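Local atomic coordinates of ALBA-Domain Protein (Trypanosoma brucei, PDB entry 7DL8), a protein that probably binds RNA, as a small Alba-domain protein of the trypanosome. Residues Lys69-Arg74 with Lys87-Val92; Ser43-Ala48 with Gly83-Ile88; Arg9-Val14 with Lys30-Asp35. All coordinates share one frame; numbering follows the deposited sequence.

Contact 1: Lys69-Arg74 with Lys87-Val92; sequences KITTSR and KIEIVV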
loop_
_atom_site.group_PDB
_atom_site.type_symbol
_atom_site.label_atom_id
_atom_site.label_comp_id
_atom_site.label_asym_id
_atom_site.label_seq_id
_atom_site.Cartn_x
_atom_site.Cartn_y
_atom_site.Cartn_z
ATOM N N LYS A 69 -5.090 17.843 -14.490
ATOM C CA LYS A 69 -4.660 18.497 -13.262
ATOM C C LYS A 69 -4.494 17.455 -12.167
ATOM O O LYS A 69 -5.278 16.507 -12.082
ATOM C CB LYS A 69 -5.671 19.565 -12.823
ATOM C CG LYS A 69 -5.135 20.561 -11.811
ATOM C CD LYS A 69 -6.104 21.715 -11.620
ATOM C CE LYS A 69 -7.135 21.398 -10.550
ATOM N NZ LYS A 69 -8.394 22.167 -10.744
ATOM N N ILE A 70 -3.468 17.639 -11.337
ATOM C CA ILE A 70 -3.253 16.835 -10.138
ATOM C C ILE A 70 -2.994 17.793 -8.985
ATOM O O ILE A 70 -2.086 18.629 -9.062
ATOM C CB ILE A 70 -2.081 15.850 -10.291
ATOM C CG1 ILE A 70 -2.272 14.964 -11.523
ATOM C CG2 ILE A 70 -1.944 14.993 -9.044
ATOM C CD1 ILE A 70 -1.143 13.978 -11.743
ATOM N N THR A 71 -3.788 17.677 -7.922
ATOM C CA THR A 71 -3.616 18.489 -6.726
ATOM C C THR A 71 -3.595 17.599 -5.493
ATOM O O THR A 71 -4.224 16.538 -5.459
ATOM C CB THR A 71 -4.731 19.541 -6.573
ATOM O OG1 THR A 71 -5.973 18.889 -6.277
ATOM C CG2 THR A 71 -4.880 20.365 -7.843
ATOM N N THR A 72 -2.855 18.044 -4.480
ATOM C CA THR A 72 -2.822 17.395 -3.179
ATOM C C THR A 72 -3.356 18.352 -2.121
ATOM O O THR A 72 -3.221 19.574 -2.242
ATOM C CB THR A 72 -1.402 16.944 -2.807
ATOM O OG1 THR A 72 -0.538 18.085 -2.735
ATOM C CG2 THR A 72 -0.864 15.971 -3.846
ATOM N N SER A 73 -3.963 17.787 -1.081
ATOM C CA SER A 73 -4.549 18.581 -0.011
ATOM C C SER A 73 -4.513 17.774 1.279
ATOM O O SER A 73 -4.150 16.594 1.289
ATOM C CB SER A 73 -5.982 19.007 -0.352
ATOM O OG SER A 73 -6.896 17.946 -0.138
ATOM N N ARG A 74 -4.897 18.426 2.377
ATOM C CA ARG A 74 -4.899 17.805 3.696
ATOM C C ARG A 74 -6.205 18.125 4.406
ATOM O O ARG A 74 -6.566 19.298 4.551
ATOM C CB ARG A 74 -3.709 18.291 4.528
ATOM C CG ARG A 74 -3.470 17.498 5.799
ATOM C CD ARG A 74 -2.105 17.810 6.386
ATOM N NE ARG A 74 -1.210 16.659 6.311
ATOM C CZ ARG A 74 -0.051 16.570 6.955
ATOM N NH1 ARG A 74 0.360 17.568 7.725
ATOM N NH2 ARG A 74 0.697 15.484 6.828
ATOM N N LYS A 87 -4.766 13.835 0.752
ATOM C CA LYS A 87 -5.648 13.502 -0.355
ATOM C C LYS A 87 -5.026 13.919 -1.679
ATOM O O LYS A 87 -4.424 14.992 -1.779
ATOM C CB LYS A 87 -7.011 14.181 -0.166
ATOM C CG LYS A 87 -7.884 14.246 -1.402
ATOM C CD LYS A 87 -9.175 14.986 -1.093
ATOM C CE LYS A 87 -10.062 15.103 -2.318
ATOM N NZ LYS A 87 -11.186 16.054 -2.090
ATOM N N ILE A 88 -5.172 13.065 -2.689
ATOM C CA ILE A 88 -4.776 13.378 -4.057
ATOM C C ILE A 88 -6.035 13.446 -4.909
ATOM O O ILE A 88 -7.043 12.796 -4.611
ATOM C CB ILE A 88 -3.775 12.345 -4.623
ATOM C CG1 ILE A 88 -3.035 12.914 -5.836
ATOM C CG2 ILE A 88 -4.480 11.046 -4.990
ATOM C CD1 ILE A 88 -1.915 12.029 -6.339
ATOM N N GLU A 89 -5.989 14.265 -5.959
ATOM C CA GLU A 89 -7.119 14.425 -6.871
ATOM C C GLU A 89 -6.583 14.607 -8.284
ATOM O O GLU A 89 -5.913 15.604 -8.572
ATOM C CB GLU A 89 -8.002 15.606 -6.469
ATOM C CG GLU A 89 -9.235 15.770 -7.343
ATOM C CD GLU A 89 -10.091 16.952 -6.936
ATOM O OE1 GLU A 89 -9.721 18.098 -7.271
ATOM O OE2 GLU A 89 -11.132 16.735 -6.282
ATOM N N ILE A 90 -6.872 13.646 -9.158
ATOM C CA ILE A 90 -6.446 13.677 -10.552
ATOM C C ILE A 90 -7.667 13.927 -11.425
ATOM O O ILE A 90 -8.665 13.202 -11.332
ATOM C CB ILE A 90 -5.741 12.370 -10.956
ATOM C CG1 ILE A 90 -4.542 12.109 -10.042
ATOM C CG2 ILE A 90 -5.307 12.426 -12.413
ATOM C CD1 ILE A 90 -4.440 10.678 -9.562
ATOM N N VAL A 91 -7.589 14.953 -12.267
ATOM C CA VAL A 91 -8.654 15.288 -13.206
ATOM C C VAL A 91 -8.266 14.734 -14.569
ATOM O O VAL A 91 -7.224 15.103 -15.125
ATOM C CB VAL A 91 -8.886 16.806 -13.275
ATOM C CG1 VAL A 91 -10.040 17.125 -14.214
ATOM C CG2 VAL A 91 -9.145 17.367 -11.885
ATOM N N VAL A 92 -9.101 13.851 -15.113
ATOM C CA VAL A 92 -8.850 13.227 -16.404
ATOM C C VAL A 92 -9.961 13.619 -17.369
ATOM O O VAL A 92 -11.122 13.770 -16.973
ATOM C CB VAL A 92 -8.741 11.691 -16.285
ATOM C CG1 VAL A 92 -7.619 11.313 -15.332
ATOM C CG2 VAL A 92 -10.062 11.087 -15.822
#

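Contact 2: Ser43-Ala48 with Gly83-Ile88; sequences SALGGA and GPVDKI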
loop_
_atom_site.group_PDB
_atom_site.type_symbol
_atom_site.label_atom_id
_atom_site.label_comp_id
_atom_site.label_asym_id
_atom_site.label_seq_id
_atom_site.Cartn_x
_atom_site.Cartn_y
_atom_site.Cartn_z
ATOM N N SER A 43 -9.860 10.579 -7.064
ATOM C CA SER A 43 -9.272 10.992 -5.799
ATOM C C SER A 43 -9.161 9.804 -4.850
ATOM O O SER A 43 -9.824 8.778 -5.023
ATOM C CB SER A 43 -10.090 12.116 -5.147
ATOM O OG SER A 43 -11.443 11.731 -4.987
ATOM N N ALA A 44 -8.322 9.966 -3.827
ATOM C CA ALA A 44 -8.147 8.942 -2.803
ATOM C C ALA A 44 -7.529 9.572 -1.563
ATOM O O ALA A 44 -6.953 10.662 -1.617
ATOM C CB ALA A 44 -7.281 7.783 -3.305
ATOM N N LEU A 45 -7.652 8.864 -0.443
ATOM C CA LEU A 45 -7.181 9.338 0.850
ATOM C C LEU A 45 -6.063 8.450 1.379
ATOM O O LEU A 45 -6.116 7.225 1.244
ATOM C CB LEU A 45 -8.319 9.354 1.875
ATOM C CG LEU A 45 -9.589 10.150 1.591
ATOM C CD1 LEU A 45 -10.536 9.975 2.765
ATOM C CD2 LEU A 45 -9.299 11.621 1.354
ATOM N N GLY A 46 -5.066 9.080 1.992
ATOM C CA GLY A 46 -4.014 8.393 2.719
ATOM C C GLY A 46 -3.328 7.264 1.978
ATOM O O GLY A 46 -2.690 7.478 0.941
ATOM N N GLY A 47 -3.445 6.048 2.515
ATOM C CA GLY A 47 -2.786 4.891 1.942
ATOM C C GLY A 47 -3.330 4.456 0.600
ATOM O O GLY A 47 -2.695 3.629 -0.061
ATOM N N ALA A 48 -4.485 4.976 0.191
ATOM C CA ALA A 48 -5.066 4.670 -1.108
ATOM C C ALA A 48 -4.628 5.639 -2.198
ATOM O O ALA A 48 -5.053 5.489 -3.348
ATOM C CB ALA A 48 -6.596 4.655 -1.015
ATOM N N GLY A 83 -5.705 12.251 13.592
ATOM C CA GLY A 83 -4.614 12.755 12.779
ATOM C C GLY A 83 -5.070 13.294 11.437
ATOM O O GLY A 83 -6.199 13.041 11.015
ATOM N N PRO A 84 -4.201 14.043 10.763
ATOM C CA PRO A 84 -4.571 14.596 9.457
ATOM C C PRO A 84 -4.548 13.531 8.373
ATOM O O PRO A 84 -3.803 12.550 8.442
ATOM C CB PRO A 84 -3.501 15.665 9.212
ATOM C CG PRO A 84 -2.310 15.155 9.955
ATOM C CD PRO A 84 -2.856 14.471 11.185
ATOM N N VAL A 85 -5.384 13.739 7.358
ATOM C CA VAL A 85 -5.539 12.811 6.243
ATOM C C VAL A 85 -5.186 13.554 4.963
ATOM O O VAL A 85 -5.787 14.591 4.656
ATOM C CB VAL A 85 -6.962 12.234 6.169
ATOM C CG1 VAL A 85 -7.089 11.289 4.985
ATOM C CG2 VAL A 85 -7.315 11.522 7.467
ATOM N N ASP A 86 -4.218 13.026 4.220
ATOM C CA ASP A 86 -3.806 13.622 2.958
ATOM C C ASP A 86 -4.607 13.034 1.803
ATOM O O ASP A 86 -5.069 11.891 1.856
ATOM C CB ASP A 86 -2.311 13.413 2.727
ATOM C CG ASP A 86 -1.461 14.188 3.714
ATOM O OD1 ASP A 86 -1.774 15.370 3.970
ATOM O OD2 ASP A 86 -0.492 13.612 4.245
ATOM N N LYS A 87 -4.766 13.835 0.752
ATOM C CA LYS A 87 -5.648 13.502 -0.355
ATOM C C LYS A 87 -5.026 13.919 -1.679
ATOM O O LYS A 87 -4.424 14.992 -1.779
ATOM C CB LYS A 87 -7.011 14.181 -0.166
ATOM C CG LYS A 87 -7.884 14.246 -1.402
ATOM C CD LYS A 87 -9.175 14.986 -1.093
ATOM C CE LYS A 87 -10.062 15.103 -2.318
ATOM N NZ LYS A 87 -11.186 16.054 -2.090
ATOM N N ILE A 88 -5.172 13.065 -2.689
ATOM C CA ILE A 88 -4.776 13.378 -4.057
ATOM C C ILE A 88 -6.035 13.446 -4.909
ATOM O O ILE A 88 -7.043 12.796 -4.611
ATOM C CB ILE A 88 -3.775 12.345 -4.623
ATOM C CG1 ILE A 88 -3.035 12.914 -5.836
ATOM C CG2 ILE A 88 -4.480 11.046 -4.990
ATOM C CD1 ILE A 88 -1.915 12.029 -6.339
#

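Contact 3: Arg9-Val14 with Lys30-Asp35; sequences RPRNSV and KHLLHD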
loop_
_atom_site.group_PDB
_atom_site.type_symbol
_atom_site.label_atom_id
_atom_site.label_comp_id
_atom_site.label_asym_id
_atom_site.label_seq_id
_atom_site.Cartn_x
_atom_site.Cartn_y
_atom_site.Cartn_z
ATOM N N ARG A 9 -20.795 13.229 -3.016
ATOM C CA ARG A 9 -19.856 13.634 -4.048
ATOM C C ARG A 9 -20.566 13.739 -5.392
ATOM O O ARG A 9 -21.565 13.053 -5.625
ATOM C CB ARG A 9 -18.687 12.646 -4.161
ATOM C CG ARG A 9 -17.389 13.175 -3.573
ATOM C CD ARG A 9 -16.289 12.125 -3.565
ATOM N NE ARG A 9 -16.820 10.766 -3.525
ATOM C CZ ARG A 9 -16.955 10.050 -2.414
ATOM N NH1 ARG A 9 -16.599 10.561 -1.243
ATOM N NH2 ARG A 9 -17.447 8.820 -2.474
ATOM N N PRO A 10 -20.085 14.600 -6.289
ATOM C CA PRO A 10 -20.713 14.722 -7.610
ATOM C C PRO A 10 -20.627 13.420 -8.393
ATOM O O PRO A 10 -19.882 12.497 -8.056
ATOM C CB PRO A 10 -19.911 15.841 -8.285
ATOM C CG PRO A 10 -19.308 16.611 -7.153
ATOM C CD PRO A 10 -19.015 15.592 -6.094
ATOM N N ARG A 11 -21.422 13.356 -9.464
ATOM C CA ARG A 11 -21.484 12.139 -10.268
ATOM C C ARG A 11 -20.151 11.852 -10.948
ATOM O O ARG A 11 -19.751 10.690 -11.079
ATOM C CB ARG A 11 -22.600 12.245 -11.308
ATOM C CG ARG A 11 -22.762 10.994 -12.158
ATOM C CD ARG A 11 -23.625 11.247 -13.383
ATOM N NE ARG A 11 -23.699 10.069 -14.245
ATOM C CZ ARG A 11 -23.317 10.047 -15.518
ATOM N NH1 ARG A 11 -22.833 11.141 -16.088
ATOM N NH2 ARG A 11 -23.421 8.928 -16.223
ATOM N N ASN A 12 -19.446 12.899 -11.382
ATOM C CA ASN A 12 -18.184 12.744 -12.097
ATOM C C ASN A 12 -16.979 12.715 -11.164
ATOM O O ASN A 12 -15.877 13.113 -11.566
ATOM C CB ASN A 12 -18.026 13.856 -13.135
ATOM C CG ASN A 12 -18.032 15.237 -12.514
ATOM O OD1 ASN A 12 -18.408 15.409 -11.355
ATOM N ND2 ASN A 12 -17.607 16.232 -13.283
ATOM N N SER A 13 -17.159 12.255 -9.929
ATOM C CA SER A 13 -16.071 12.132 -8.968
ATOM C C SER A 13 -16.011 10.683 -8.510
ATOM O O SER A 13 -16.964 10.179 -7.907
ATOM C CB SER A 13 -16.271 13.075 -7.781
ATOM O OG SER A 13 -15.551 12.629 -6.645
ATOM N N VAL A 14 -14.890 10.025 -8.789
ATOM C CA VAL A 14 -14.669 8.629 -8.437
ATOM C C VAL A 14 -13.684 8.590 -7.278
ATOM O O VAL A 14 -12.547 9.062 -7.404
ATOM C CB VAL A 14 -14.150 7.816 -9.634
ATOM C CG1 VAL A 14 -13.930 6.363 -9.239
ATOM C CG2 VAL A 14 -15.117 7.920 -10.802
ATOM N N LYS A 30 -14.239 5.276 -17.342
ATOM C CA LYS A 30 -14.496 5.164 -18.774
ATOM C C LYS A 30 -15.976 5.342 -19.083
ATOM O O LYS A 30 -16.341 6.031 -20.043
ATOM C CB LYS A 30 -13.999 3.814 -19.294
ATOM C CG LYS A 30 -12.501 3.749 -19.531
ATOM C CD LYS A 30 -12.113 2.487 -20.287
ATOM C CE LYS A 30 -12.054 1.282 -19.366
ATOM N NZ LYS A 30 -11.390 0.120 -20.019
ATOM N N HIS A 31 -16.844 4.722 -18.280
ATOM C CA HIS A 31 -18.281 4.826 -18.513
ATOM C C HIS A 31 -18.773 6.254 -18.312
ATOM O O HIS A 31 -19.637 6.728 -19.059
ATOM C CB HIS A 31 -19.030 3.863 -17.593
ATOM C CG HIS A 31 -20.508 4.091 -17.552
ATOM N ND1 HIS A 31 -21.346 3.739 -18.588
ATOM C CD2 HIS A 31 -21.301 4.634 -16.597
ATOM C CE1 HIS A 31 -22.589 4.055 -18.275
ATOM N NE2 HIS A 31 -22.589 4.600 -17.070
ATOM N N LEU A 32 -18.238 6.953 -17.308
ATOM C CA LEU A 32 -18.682 8.319 -17.048
ATOM C C LEU A 32 -18.254 9.261 -18.165
ATOM O O LEU A 32 -19.022 10.141 -18.570
ATOM C CB LEU A 32 -18.137 8.803 -15.704
ATOM C CG LEU A 32 -18.786 8.226 -14.444
ATOM C CD1 LEU A 32 -18.018 8.653 -13.202
ATOM C CD2 LEU A 32 -20.244 8.648 -14.348
ATOM N N LEU A 33 -17.044 9.074 -18.698
ATOM C CA LEU A 33 -16.601 9.910 -19.809
ATOM C C LEU A 33 -17.417 9.630 -21.063
ATOM O O LEU A 33 -17.785 10.557 -21.793
ATOM C CB LEU A 33 -15.114 9.684 -20.080
ATOM C CG LEU A 33 -14.123 10.183 -19.027
ATOM C CD1 LEU A 33 -12.712 9.726 -19.362
ATOM C CD2 LEU A 33 -14.187 11.698 -18.911
ATOM N N HIS A 34 -17.746 8.360 -21.306
ATOM C CA HIS A 34 -18.528 8.004 -22.484
ATOM C C HIS A 34 -19.962 8.506 -22.379
ATOM O O HIS A 34 -20.597 8.782 -23.404
ATOM C CB HIS A 34 -18.500 6.489 -22.681
ATOM C CG HIS A 34 -19.393 6.001 -23.777
ATOM N ND1 HIS A 34 -19.176 6.299 -25.107
ATOM C CD2 HIS A 34 -20.501 5.223 -23.745
ATOM C CE1 HIS A 34 -20.114 5.734 -25.841
ATOM N NE2 HIS A 34 -20.932 5.073 -25.039
ATOM N N ASP A 35 -20.487 8.632 -21.162
ATOM C CA ASP A 35 -21.868 9.056 -20.938
ATOM C C ASP A 35 -21.977 10.553 -20.650
ATOM O O ASP A 35 -22.735 10.971 -19.772
ATOM C CB ASP A 35 -22.489 8.242 -19.806
ATOM C CG ASP A 35 -23.999 8.399 -19.728
ATOM O OD1 ASP A 35 -24.605 8.839 -20.727
ATOM O OD2 ASP A 35 -24.576 8.084 -18.667
#

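Contact 1: Lys69-Arg74 with Lys87-Val92
The carbonyl oxygen of Lys-69 takes one N-H hydrogen bond and a weaker CA-H contact from the facing strand. Val-91 N bonds to Lys-69 O at 2.8 Å and is nearly straight (175° at the hydrogen). The CA-H comes from Ile-90. Further along, Thr-71 and Glu-89 bond through both N and O, and Ser-73 and Lys-87 do the same. These are hydrogen-bonded pairs of an antiparallel sheet. Ile-70 with Ile-90 and Thr-72 with Ile-88 are the non-hydrogen-bonded pairs between them.

The two faces differ. On one, Ile-70 lies alongside Ile-90 and Ile-88, all pointing the same way. Ile-70 CG1 meets Ile-90 CG1 at 3.9 Å, and Ile-70 CG2 meets Ile-88 CG1 at 4.0 Å. Its chi1 of -55° sets these branches apart. On the other face, Thr-71 OG1 rests against Glu-89 CB (3.9 Å), and Ser-73 OG lies beside the extended stem of Lys-87. The isoleucine face meets the second subunit: Ile-70 and Ile-88 each pack on their own counterparts, and Thr-72 OG1 bonds to Glu-57 of that subunit. Strands 65-76 and 84-94 form the long beta hairpin of the Alba fold, here followed by helix 98-123.

Contact 2: Ser43-Ala48 with Gly83-Ile88
The flat groups that meet between Gly-46 and Asp-86 are backbone peptides. Gly-46 N donates to Asp-86 O at 2.8 Å, almost straight at the hydrogen (177°). The donor is tilted 20° from the carbonyl plane. The CA-H of Leu-45 also approaches this oxygen. Two residues further on, Ala-44 and Ile-88 exchange two longer bonds. Ala-44 N bonds to Ile-88 O, and Ile-88 N to Ala-44 O, both at 3.2 Å. Ser-43 CA sits 3.1 Å from Ile-88 O, so this oxygen has a bent CA-H contact beside its N-H hydrogen bond.

Side chains add an apolar strip on the face of Leu-45 and Lys-87. Leu-45 passes at a slant over the lysine stem, with Leu-45 CD2 3.8 Å from Lys-87 CB. The lysine CB and CG also lie by Ala-44 O, and further out Lys-87 CE comes to Ser-43 CB at 4.1 Å. Val-85 turns its CG1 to Leu-45 CB (3.9 Å). That methyl is anti to the backbone N (chi1 179°), which carries it to the leucine. Past Gly-46, which has positive phi, the chain turns, and Ala-48 N bonds to Leu-45 O.

The pair lies in the middle of the sheet. Strand 13-16 flanks 39-45, and strand 65-76 flanks 84-94, where Arg-74 forms a salt bridge with Asp-86. Helix 49-61 covers the face of Ala-44 and Ile-88, through Ala-52, Ile-49 and Val-53.

Contact 3: Arg9-Val14 with Lys30-Asp35
This is a contact of a turn and a strand start with the last turn of a helix, in which Leu-32 of helix 22-34 fits against Arg-11 and Val-14. It is apolar within and charged on its exposed side. Leu-32 is buried and points at the other segment, and its two methyl groups divide the work. CD1 takes the inner side: Leu-32 CD1 lies 3.4 Å from Arg-11 O and 3.8 Å from Val-14 CG2. CD2 takes the outer side and sits over the centre of one face of the Arg-11 guanidinium, 3.5 Å above its plane. The two side chains run alongside each other, pointing opposite ways.

Arg-11 reaches this place with an extended chain from CG to NE, starting with CG anti to the backbone N (chi1 -178°). It belongs to the type I turn from Pro-10 to Ser-13, just ahead of strand 13-16. That strand, helix 22-34 and strand 39-45 form the first beta-alpha-beta unit of the Alba fold. The contact packs the helix end against the beginning of the first strand. Val-40 of the second strand touches both Val-14 and Leu-32 and continues the core.

At the exposed side, Arg-11 NH2 and Asp-35 OD2 form a salt bridge of 2.8 Å. Its hydrogen bond is weak, with only 117° at the hydrogen. The guanidinium and carboxylate planes stand 88° apart, so no paired, coplanar grip is made. Asp-35 is the first residue beyond the helix. A negative charge at the carboxyl end of a helix is unfavourable to the helix dipole, and the arginine probably offsets it. Arg-11 NH1 has a separate salt bridge to Glu-37, in the connection to strand 39-45.

How the contacts relate
Contacts 1 and 2 lie in one sheet and share Lys-87 and Ile-88. Strand 84-94 pairs with 65-76 in contact 1 and with 39-45 in contact 2. Both depend chiefly on backbone bonds, and both touch the second subunit. The salt bridge between Arg-74 and Asp-86 ties them together. Contact 3 packs a helix on strand 13-16, outermost in this chain's sheet, chiefly by side chains, with no backbone hydrogen bond between the segments. A buried leucine lies beside an exposed ion pair. No other chain of the assembly reaches it. A probable hydrogen bond from Ser-43 N to Val-14 O joins it to contact 2. All three are partly buried, contact 3 with most exposed residues.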